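Local coordinates for valine-pyruvate aminotransferase (Salmonella typhimurium, PDB 3G7Q), which catalyses the pyridoxal-phosphate-dependent transfer of an amino group between L-valine and pyruvate, a reaction that yields alanine and 3-methyl-2-oxobutanoate, at residues Ile158-Glu163 with Trp343-Asp348; Ile319-Arg324 with Asp397-Gly402. All blocks are in the same frame, centred on the assembly; numbering follows the deposited sequence.

Overall arrangement
Both contacts belong to the same layered unit, in which the mixed sheet holding strands 157-161 and 341-345 lies against helix 299-325, and that helix in turn meets helix 396-416. Contact 1 joins an outermost strand of the sheet to an inner one, and contact 2 pairs the two helices; their centres lie about 18 Å apart. Each sets buried side chains beside partly or fully exposed ones, yet the chemistry differs: contact 1 is wholly apolar, whereas contact 2 adds a salt bridge on its solvent-facing side. They touch directly, with I322 CD1 packing on L344 CD2 and R323 probably hydrogen-bonding to the carbonyl of E163.

Contact 1 of 2, residues Ile158-Glu163 with Trp343-Asp348; sequences IELLPE and WLWFKD
The indole of W345 reaches toward I158 and L160 with the six-membered end of its ring, and the two aliphatic side chains meet it obliquely. K347 CB lies over one of its faces, 3.8 Å above the plane and displaced toward the rim, while H383 and F166 each make an edge-to-face ring contact with it. The setting is the six-stranded mixed sheet of this class I aminotransferase: strand 157-161 is outermost, and strands 165-169 and 332-334 intervene before strand 341-345. Side chains therefore bridge a wide backbone gap, with the CA atoms of I158 and W345 11.4 Å apart.

Tryptophan suits the inner position because it is long enough to span that gap while its polar atom stays satisfied; NE1 donates to Q386. Its CG is anti to the backbone N (chi1 173°), which sends the ring toward the edge strand. I158 approaches from the opposite direction and uses two branches, CG2 lying 3.9 Å from W345 CZ3 and CD1 4.0 Å from W345 CH2. A beta-branched residue favours extended backbone and can offer both methyls at once. I158 also packs on F166 and Y168 of the adjoining strand 165-169 and on H383.

L160, two residues on, crosses the indole at about a right angle. Much of this leucine is exposed, and only the end of its chain turns in to extend the apolar contact. Beyond the strand, the ammonium group of K347 pairs with the D348 carboxylate in a salt bridge of 3.0 Å from NZ to OD2. Back at the ring, the second touch on W345 CZ3 is made by L160 CD2, at 4.1 Å.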
ATOM      1  N   ILE A 158      19.732 -23.592 -21.035  1.00 29.69           N
ATOM      2  CA  ILE A 158      18.687 -23.469 -22.056  1.00 30.25           C
ATOM      3  C   ILE A 158      18.459 -24.821 -22.718  1.00 31.29           C
ATOM      4  O   ILE A 158      19.399 -25.462 -23.150  1.00 30.36           O
ATOM      5  CB  ILE A 158      19.087 -22.469 -23.116  1.00 30.30           C
ATOM      6  CG1 ILE A 158      19.174 -21.066 -22.497  1.00 30.03           C
ATOM      7  CG2 ILE A 158      18.101 -22.492 -24.312  1.00 31.15           C
ATOM      8  CD1 ILE A 158      19.761 -20.004 -23.441  1.00 32.47           C
ATOM      9  N   GLU A 159      17.209 -25.255 -22.766  1.00 29.88           N
ATOM     10  CA  GLU A 159      16.811 -26.481 -23.457  1.00 30.17           C
ATOM     11  C   GLU A 159      16.040 -26.059 -24.705  1.00 31.35           C
ATOM     12  O   GLU A 159      15.024 -25.375 -24.576  1.00 30.75           O
ATOM     13  CB  GLU A 159      15.882 -27.290 -22.578  1.00 32.00           C
ATOM     14  CG  GLU A 159      15.293 -28.532 -23.260  1.00 35.33           C
ATOM     15  CD  GLU A 159      14.279 -29.287 -22.412  1.00 37.00           C
ATOM     16  OE1 GLU A 159      13.641 -28.710 -21.491  1.00 35.32           O
ATOM     17  OE2 GLU A 159      14.071 -30.477 -22.736  1.00 38.40           O
ATOM     18  N   LEU A 160      16.521 -26.406 -25.895  1.00 30.50           N
ATOM     19  CA  LEU A 160      15.763 -26.092 -27.135  1.00 29.29           C
ATOM     20  C   LEU A 160      14.632 -27.099 -27.264  1.00 32.48           C
ATOM     21  O   LEU A 160      14.820 -28.281 -26.961  1.00 30.39           O
ATOM     22  CB  LEU A 160      16.667 -26.102 -28.354  1.00 30.29           C
ATOM     23  CG  LEU A 160      17.801 -25.063 -28.340  1.00 34.04           C
ATOM     24  CD1 LEU A 160      18.756 -25.254 -29.532  1.00 36.04           C
ATOM     25  CD2 LEU A 160      17.221 -23.633 -28.301  1.00 34.08           C
ATOM     26  N   LEU A 161      13.466 -26.622 -27.680  1.00 30.06           N
ATOM     27  CA  LEU A 161      12.280 -27.442 -27.810  1.00 30.30           C
ATOM     28  C   LEU A 161      11.689 -27.348 -29.233  1.00 32.49           C
ATOM     29  O   LEU A 161      12.063 -26.474 -30.017  1.00 30.47           O
ATOM     30  CB  LEU A 161      11.247 -27.000 -26.793  1.00 30.38           C
ATOM     31  CG  LEU A 161      11.639 -27.203 -25.331  1.00 32.21           C
ATOM     32  CD1 LEU A 161      10.605 -26.477 -24.453  1.00 33.67           C
ATOM     33  CD2 LEU A 161      11.778 -28.714 -25.004  1.00 30.51           C
ATOM     34  N   PRO A 162      10.748 -28.251 -29.555  1.00 32.03           N
ATOM     35  CA  PRO A 162      10.142 -28.162 -30.880  1.00 31.86           C
ATOM     36  C   PRO A 162       9.367 -26.879 -31.142  1.00 31.30           C
ATOM     37  O   PRO A 162       9.021 -26.108 -30.239  1.00 31.01           O
ATOM     38  CB  PRO A 162       9.174 -29.345 -30.895  1.00 31.49           C
ATOM     39  CG  PRO A 162       9.828 -30.333 -29.948  1.00 34.21           C
ATOM     40  CD  PRO A 162      10.244 -29.430 -28.826  1.00 35.45           C
ATOM     41  N   GLU A 163       9.062 -26.669 -32.416  1.00 30.27           N
ATOM     42  CA  GLU A 163       8.373 -25.467 -32.863  1.00 29.28           C
ATOM     43  C   GLU A 163       9.101 -24.179 -32.495  1.00 28.78           C
ATOM     44  O   GLU A 163       8.478 -23.153 -32.275  1.00 30.45           O
ATOM     45  CB  GLU A 163       6.906 -25.449 -32.422  1.00 30.50           C
ATOM     46  CG  GLU A 163       6.171 -26.725 -32.909  1.00 28.88           C
ATOM     47  CD  GLU A 163       4.661 -26.654 -32.859  1.00 30.66           C
ATOM     48  OE1 GLU A 163       4.095 -25.558 -32.655  1.00 32.79           O
ATOM     49  OE2 GLU A 163       4.019 -27.732 -33.049  1.00 28.80           O
ATOM     50  N   TRP A 343       7.882 -14.545 -24.153  1.00 29.01           N
ATOM     51  CA  TRP A 343       9.292 -14.145 -24.081  1.00 29.02           C
ATOM     52  C   TRP A 343       9.924 -14.578 -25.383  1.00 27.99           C
ATOM     53  O   TRP A 343      10.012 -15.798 -25.695  1.00 29.14           O
ATOM     54  CB  TRP A 343       9.936 -14.808 -22.888  1.00 29.62           C
ATOM     55  CG  TRP A 343      11.389 -14.564 -22.634  1.00 27.09           C
ATOM     56  CD1 TRP A 343      12.413 -15.424 -22.833  1.00 29.09           C
ATOM     57  CD2 TRP A 343      11.958 -13.403 -22.005  1.00 27.52           C
ATOM     58  NE1 TRP A 343      13.578 -14.872 -22.408  1.00 29.37           N
ATOM     59  CE2 TRP A 343      13.334 -13.634 -21.890  1.00 29.95           C
ATOM     60  CE3 TRP A 343      11.435 -12.186 -21.557  1.00 29.32           C
ATOM     61  CZ2 TRP A 343      14.212 -12.700 -21.329  1.00 29.17           C
ATOM     62  CZ3 TRP A 343      12.298 -11.260 -20.980  1.00 29.22           C
ATOM     63  CH2 TRP A 343      13.670 -11.527 -20.877  1.00 28.00           C
ATOM     64  N   LEU A 344      10.380 -13.568 -26.126  1.00 27.81           N
ATOM     65  CA  LEU A 344      10.923 -13.756 -27.462  1.00 29.45           C
ATOM     66  C   LEU A 344      12.433 -13.637 -27.444  1.00 28.55           C
ATOM     67  O   LEU A 344      12.963 -12.630 -26.975  1.00 29.25           O
ATOM     68  CB  LEU A 344      10.353 -12.711 -28.414  1.00 29.09           C
ATOM     69  CG  LEU A 344       8.809 -12.560 -28.390  1.00 33.82           C
ATOM     70  CD1 LEU A 344       8.346 -11.462 -29.372  1.00 30.39           C
ATOM     71  CD2 LEU A 344       8.098 -13.898 -28.615  1.00 30.44           C
ATOM     72  N   TRP A 345      13.103 -14.663 -27.966  1.00 29.14           N
ATOM     73  CA  TRP A 345      14.549 -14.703 -28.094  1.00 28.87           C
ATOM     74  C   TRP A 345      14.901 -14.659 -29.582  1.00 29.29           C
ATOM     75  O   TRP A 345      14.688 -15.633 -30.289  1.00 28.11           O
ATOM     76  CB  TRP A 345      15.114 -15.941 -27.414  1.00 29.23           C
ATOM     77  CG  TRP A 345      16.582 -16.180 -27.608  1.00 27.72           C
ATOM     78  CD1 TRP A 345      17.557 -15.246 -27.865  1.00 32.03           C
ATOM     79  CD2 TRP A 345      17.263 -17.438 -27.457  1.00 26.98           C
ATOM     80  NE1 TRP A 345      18.789 -15.866 -27.957  1.00 31.48           N
ATOM     81  CE2 TRP A 345      18.634 -17.206 -27.706  1.00 31.10           C
ATOM     82  CE3 TRP A 345      16.844 -18.733 -27.152  1.00 29.53           C
ATOM     83  CZ2 TRP A 345      19.584 -18.227 -27.662  1.00 30.56           C
ATOM     84  CZ3 TRP A 345      17.807 -19.763 -27.131  1.00 30.32           C
ATOM     85  CH2 TRP A 345      19.151 -19.490 -27.402  1.00 31.73           C
ATOM     86  N   PHE A 346      15.425 -13.519 -30.025  1.00 29.34           N
ATOM     87  CA  PHE A 346      15.810 -13.281 -31.416  1.00 27.03           C
ATOM     88  C   PHE A 346      17.219 -13.808 -31.509  1.00 28.17           C
ATOM     89  O   PHE A 346      18.206 -13.079 -31.405  1.00 28.07           O
ATOM     90  CB  PHE A 346      15.670 -11.794 -31.756  1.00 27.35           C
ATOM     91  CG  PHE A 346      14.299 -11.248 -31.443  1.00 27.38           C
ATOM     92  CD1 PHE A 346      13.171 -11.747 -32.089  1.00 28.83           C
ATOM     93  CD2 PHE A 346      14.121 -10.258 -30.478  1.00 28.88           C
ATOM     94  CE1 PHE A 346      11.924 -11.251 -31.802  1.00 31.10           C
ATOM     95  CE2 PHE A 346      12.864  -9.764 -30.198  1.00 32.17           C
ATOM     96  CZ  PHE A 346      11.766 -10.259 -30.846  1.00 30.46           C
ATOM     97  N   LYS A 347      17.325 -15.126 -31.675  1.00 29.21           N
ATOM     98  CA  LYS A 347      18.636 -15.783 -31.496  1.00 31.19           C
ATOM     99  C   LYS A 347      19.699 -15.227 -32.435  1.00 31.80           C
ATOM    100  O   LYS A 347      19.480 -15.118 -33.622  1.00 35.17           O
ATOM    101  CB  LYS A 347      18.540 -17.317 -31.598  1.00 34.50           C
ATOM    102  CG  LYS A 347      19.876 -18.049 -31.335  1.00 35.60           C
ATOM    103  CD  LYS A 347      19.716 -19.570 -31.097  1.00 35.63           C
ATOM    104  CE  LYS A 347      21.079 -20.219 -30.751  1.00 40.45           C
ATOM    105  NZ  LYS A 347      22.021 -20.117 -31.894  1.00 45.88           N
ATOM    106  N   ASP A 348      20.816 -14.819 -31.841  1.00 34.30           N
ATOM    107  CA  ASP A 348      21.951 -14.240 -32.567  1.00 35.65           C
ATOM    108  C   ASP A 348      21.607 -12.925 -33.308  1.00 36.74           C
ATOM    109  O   ASP A 348      22.316 -12.548 -34.249  1.00 36.84           O
ATOM    110  CB  ASP A 348      22.591 -15.268 -33.524  1.00 37.34           C
ATOM    111  CG  ASP A 348      23.028 -16.531 -32.811  1.00 36.43           C
ATOM    112  OD1 ASP A 348      23.529 -16.459 -31.667  1.00 42.51           O
ATOM    113  OD2 ASP A 348      22.846 -17.598 -33.392  1.00 44.86           O
TER

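Contact 2 of 2, residues Ile319-Arg324 with Asp397-Gly402; sequences IAIIRR and DKIEAG
I321 is the first residue of helix 319-324 to meet helix 397-402, and it fills the buried side of the interface with two of its branches. Its CG2, anti to the backbone N, rests 3.8 Å from E400 CA and also covers the start of that side chain. CD1 reaches I399 CG2 at 4.0 Å, the two isoleucines crossing at about a right angle. Isoleucine suits the buried side because its two branches can meet different neighbours; the segment axes are inclined by 28° and approach to 9.8 Å. The longer CG1 branch of I399 takes no part in the meeting with I321, and the residue also packs on L36 and P394.

I322 and R323 turn to other partners, I322 toward the sheet at L342 and L344. One turn after I321 comes the exposed R324. Its chain bends at chi3 and presents the guanidinium end-on to E400 in a bidentate salt bridge: NH2 donates to OE1 at 2.9 Å, almost straight (177°), and NH1 to OE2 at 3.0 Å, slightly bent. Both oxygens lie near the guanidinium plane, but the carboxylate is turned 60° from it, so the donors arrive from above its plane.

E400 OE2 also hydrogen-bonds to the hydroxyl of Y325. Three bonds thus grip one carboxylate, which should fix its rotation and probably favours its charged form.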
ATOM      1  N   ILE A 319       0.779 -17.124 -30.734  1.00 29.43           N
ATOM      2  CA  ILE A 319       1.925 -17.819 -31.296  1.00 30.10           C
ATOM      3  C   ILE A 319       1.717 -18.055 -32.782  1.00 32.18           C
ATOM      4  O   ILE A 319       2.643 -17.917 -33.576  1.00 31.23           O
ATOM      5  CB  ILE A 319       2.206 -19.138 -30.550  1.00 30.14           C
ATOM      6  CG1 ILE A 319       2.758 -18.813 -29.155  1.00 32.70           C
ATOM      7  CG2 ILE A 319       3.225 -20.006 -31.331  1.00 33.13           C
ATOM      8  CD1 ILE A 319       2.938 -20.028 -28.226  1.00 34.51           C
ATOM      9  N   ALA A 320       0.506 -18.439 -33.157  1.00 29.76           N
ATOM     10  CA  ALA A 320       0.211 -18.695 -34.568  1.00 30.44           C
ATOM     11  C   ALA A 320       0.414 -17.413 -35.403  1.00 30.31           C
ATOM     12  O   ALA A 320       0.920 -17.499 -36.515  1.00 31.15           O
ATOM     13  CB  ALA A 320      -1.196 -19.236 -34.754  1.00 31.03           C
ATOM     14  N   ILE A 321       0.027 -16.258 -34.851  1.00 29.89           N
ATOM     15  CA  ILE A 321       0.220 -14.958 -35.527  1.00 30.80           C
ATOM     16  C   ILE A 321       1.710 -14.734 -35.699  1.00 29.76           C
ATOM     17  O   ILE A 321       2.179 -14.460 -36.803  1.00 29.76           O
ATOM     18  CB  ILE A 321      -0.432 -13.785 -34.760  1.00 31.23           C
ATOM     19  CG1 ILE A 321      -1.962 -13.884 -34.772  1.00 34.68           C
ATOM     20  CG2 ILE A 321      -0.023 -12.422 -35.370  1.00 30.30           C
ATOM     21  CD1 ILE A 321      -2.660 -12.880 -33.808  1.00 34.55           C
ATOM     22  N   ILE A 322       2.469 -14.898 -34.622  1.00 28.90           N
ATOM     23  CA  ILE A 322       3.920 -14.723 -34.671  1.00 28.35           C
ATOM     24  C   ILE A 322       4.541 -15.595 -35.753  1.00 29.30           C
ATOM     25  O   ILE A 322       5.351 -15.129 -36.568  1.00 28.67           O
ATOM     26  CB  ILE A 322       4.587 -15.033 -33.301  1.00 29.05           C
ATOM     27  CG1 ILE A 322       4.187 -13.973 -32.248  1.00 31.07           C
ATOM     28  CG2 ILE A 322       6.134 -15.104 -33.433  1.00 28.58           C
ATOM     29  CD1 ILE A 322       4.622 -14.339 -30.834  1.00 29.44           C
ATOM     30  N   ARG A 323       4.161 -16.864 -35.770  1.00 29.04           N
ATOM     31  CA  ARG A 323       4.744 -17.803 -36.732  1.00 27.94           C
ATOM     32  C   ARG A 323       4.388 -17.520 -38.205  1.00 27.82           C
ATOM     33  O   ARG A 323       5.104 -17.976 -39.115  1.00 30.10           O
ATOM     34  CB  ARG A 323       4.403 -19.225 -36.307  1.00 28.93           C
ATOM     35  CG  ARG A 323       5.155 -19.646 -35.041  1.00 30.80           C
ATOM     36  CD  ARG A 323       6.589 -19.944 -35.363  1.00 32.86           C
ATOM     37  NE  ARG A 323       7.435 -20.251 -34.188  1.00 33.22           N
ATOM     38  CZ  ARG A 323       8.502 -19.581 -33.769  1.00 34.15           C
ATOM     39  NH1 ARG A 323       8.952 -18.510 -34.420  1.00 29.96           N
ATOM     40  NH2 ARG A 323       9.157 -20.037 -32.701  1.00 33.91           N
ATOM     41  N   ARG A 324       3.334 -16.756 -38.461  1.00 29.38           N
ATOM     42  CA  ARG A 324       3.053 -16.328 -39.844  1.00 29.22           C
ATOM     43  C   ARG A 324       4.094 -15.347 -40.321  1.00 31.85           C
ATOM     44  O   ARG A 324       4.310 -15.225 -41.516  1.00 30.44           O
ATOM     45  CB  ARG A 324       1.679 -15.716 -39.975  1.00 28.64           C
ATOM     46  CG  ARG A 324       0.593 -16.789 -39.941  1.00 35.27           C
ATOM     47  CD  ARG A 324      -0.744 -16.302 -40.396  1.00 41.89           C
ATOM     48  NE  ARG A 324      -1.459 -15.575 -39.380  1.00 49.91           N
ATOM     49  CZ  ARG A 324      -1.746 -14.275 -39.409  1.00 53.83           C
ATOM     50  NH1 ARG A 324      -1.402 -13.472 -40.423  1.00 51.66           N
ATOM     51  NH2 ARG A 324      -2.427 -13.778 -38.394  1.00 52.91           N
ATOM     52  N   ASP A 397      -5.977  -7.935 -33.545  1.00 42.15           N
ATOM     53  CA  ASP A 397      -5.651  -7.025 -34.626  1.00 42.25           C
ATOM     54  C   ASP A 397      -4.465  -6.171 -34.203  1.00 40.04           C
ATOM     55  O   ASP A 397      -3.618  -5.828 -35.038  1.00 37.75           O
ATOM     56  CB  ASP A 397      -6.857  -6.187 -35.079  1.00 45.07           C
ATOM     57  CG  ASP A 397      -7.357  -5.233 -34.017  1.00 50.07           C
ATOM     58  OD1 ASP A 397      -7.244  -5.538 -32.816  1.00 61.09           O
ATOM     59  OD2 ASP A 397      -7.897  -4.174 -34.401  1.00 65.05           O
ATOM     60  N   LYS A 398      -4.411  -5.823 -32.916  1.00 38.50           N
ATOM     61  CA  LYS A 398      -3.295  -5.040 -32.370  1.00 38.74           C
ATOM     62  C   LYS A 398      -2.036  -5.902 -32.311  1.00 35.04           C
ATOM     63  O   LYS A 398      -0.974  -5.452 -32.671  1.00 35.01           O
ATOM     64  CB  LYS A 398      -3.616  -4.493 -30.984  1.00 42.21           C
ATOM     65  CG  LYS A 398      -4.636  -3.356 -31.002  1.00 47.85           C
ATOM     66  CD  LYS A 398      -4.052  -2.090 -31.601  1.00 53.99           C
ATOM     67  N   ILE A 399      -2.196  -7.140 -31.875  1.00 34.60           N
ATOM     68  CA  ILE A 399      -1.087  -8.102 -31.861  1.00 34.74           C
ATOM     69  C   ILE A 399      -0.508  -8.251 -33.253  1.00 33.30           C
ATOM     70  O   ILE A 399       0.707  -8.096 -33.447  1.00 32.60           O
ATOM     71  CB  ILE A 399      -1.512  -9.484 -31.348  1.00 36.61           C
ATOM     72  CG1 ILE A 399      -1.936  -9.436 -29.866  1.00 42.27           C
ATOM     73  CG2 ILE A 399      -0.376 -10.490 -31.528  1.00 36.80           C
ATOM     74  CD1 ILE A 399      -0.854  -9.185 -28.899  1.00 43.55           C
ATOM     75  N   GLU A 400      -1.362  -8.469 -34.247  1.00 31.61           N
ATOM     76  CA  GLU A 400      -0.847  -8.684 -35.574  1.00 33.83           C
ATOM     77  C   GLU A 400      -0.142  -7.457 -36.144  1.00 31.80           C
ATOM     78  O   GLU A 400       0.887  -7.606 -36.801  1.00 32.85           O
ATOM     79  CB  GLU A 400      -1.932  -9.130 -36.524  1.00 34.45           C
ATOM     80  CG  GLU A 400      -1.326  -9.391 -37.889  1.00 39.57           C
ATOM     81  CD  GLU A 400      -2.088 -10.346 -38.730  1.00 43.58           C
ATOM     82  OE1 GLU A 400      -3.094 -10.908 -38.255  1.00 45.68           O
ATOM     83  OE2 GLU A 400      -1.638 -10.540 -39.878  1.00 37.71           O
ATOM     84  N   ALA A 401      -0.697  -6.268 -35.910  1.00 31.56           N
ATOM     85  CA  ALA A 401      -0.052  -5.048 -36.381  1.00 32.10           C
ATOM     86  C   ALA A 401       1.326  -4.886 -35.732  1.00 30.35           C
ATOM     87  O   ALA A 401       2.280  -4.478 -36.406  1.00 31.15           O
ATOM     88  CB  ALA A 401      -0.938  -3.827 -36.111  1.00 31.21           C
ATOM     89  N   GLY A 402       1.428  -5.187 -34.441  1.00 30.01           N
ATOM     90  CA  GLY A 402       2.722  -5.108 -33.720  1.00 30.86           C
ATOM     91  C   GLY A 402       3.738  -6.118 -34.233  1.00 29.85           C
ATOM     92  O   GLY A 402       4.928  -5.805 -34.431  1.00 29.09           O
TER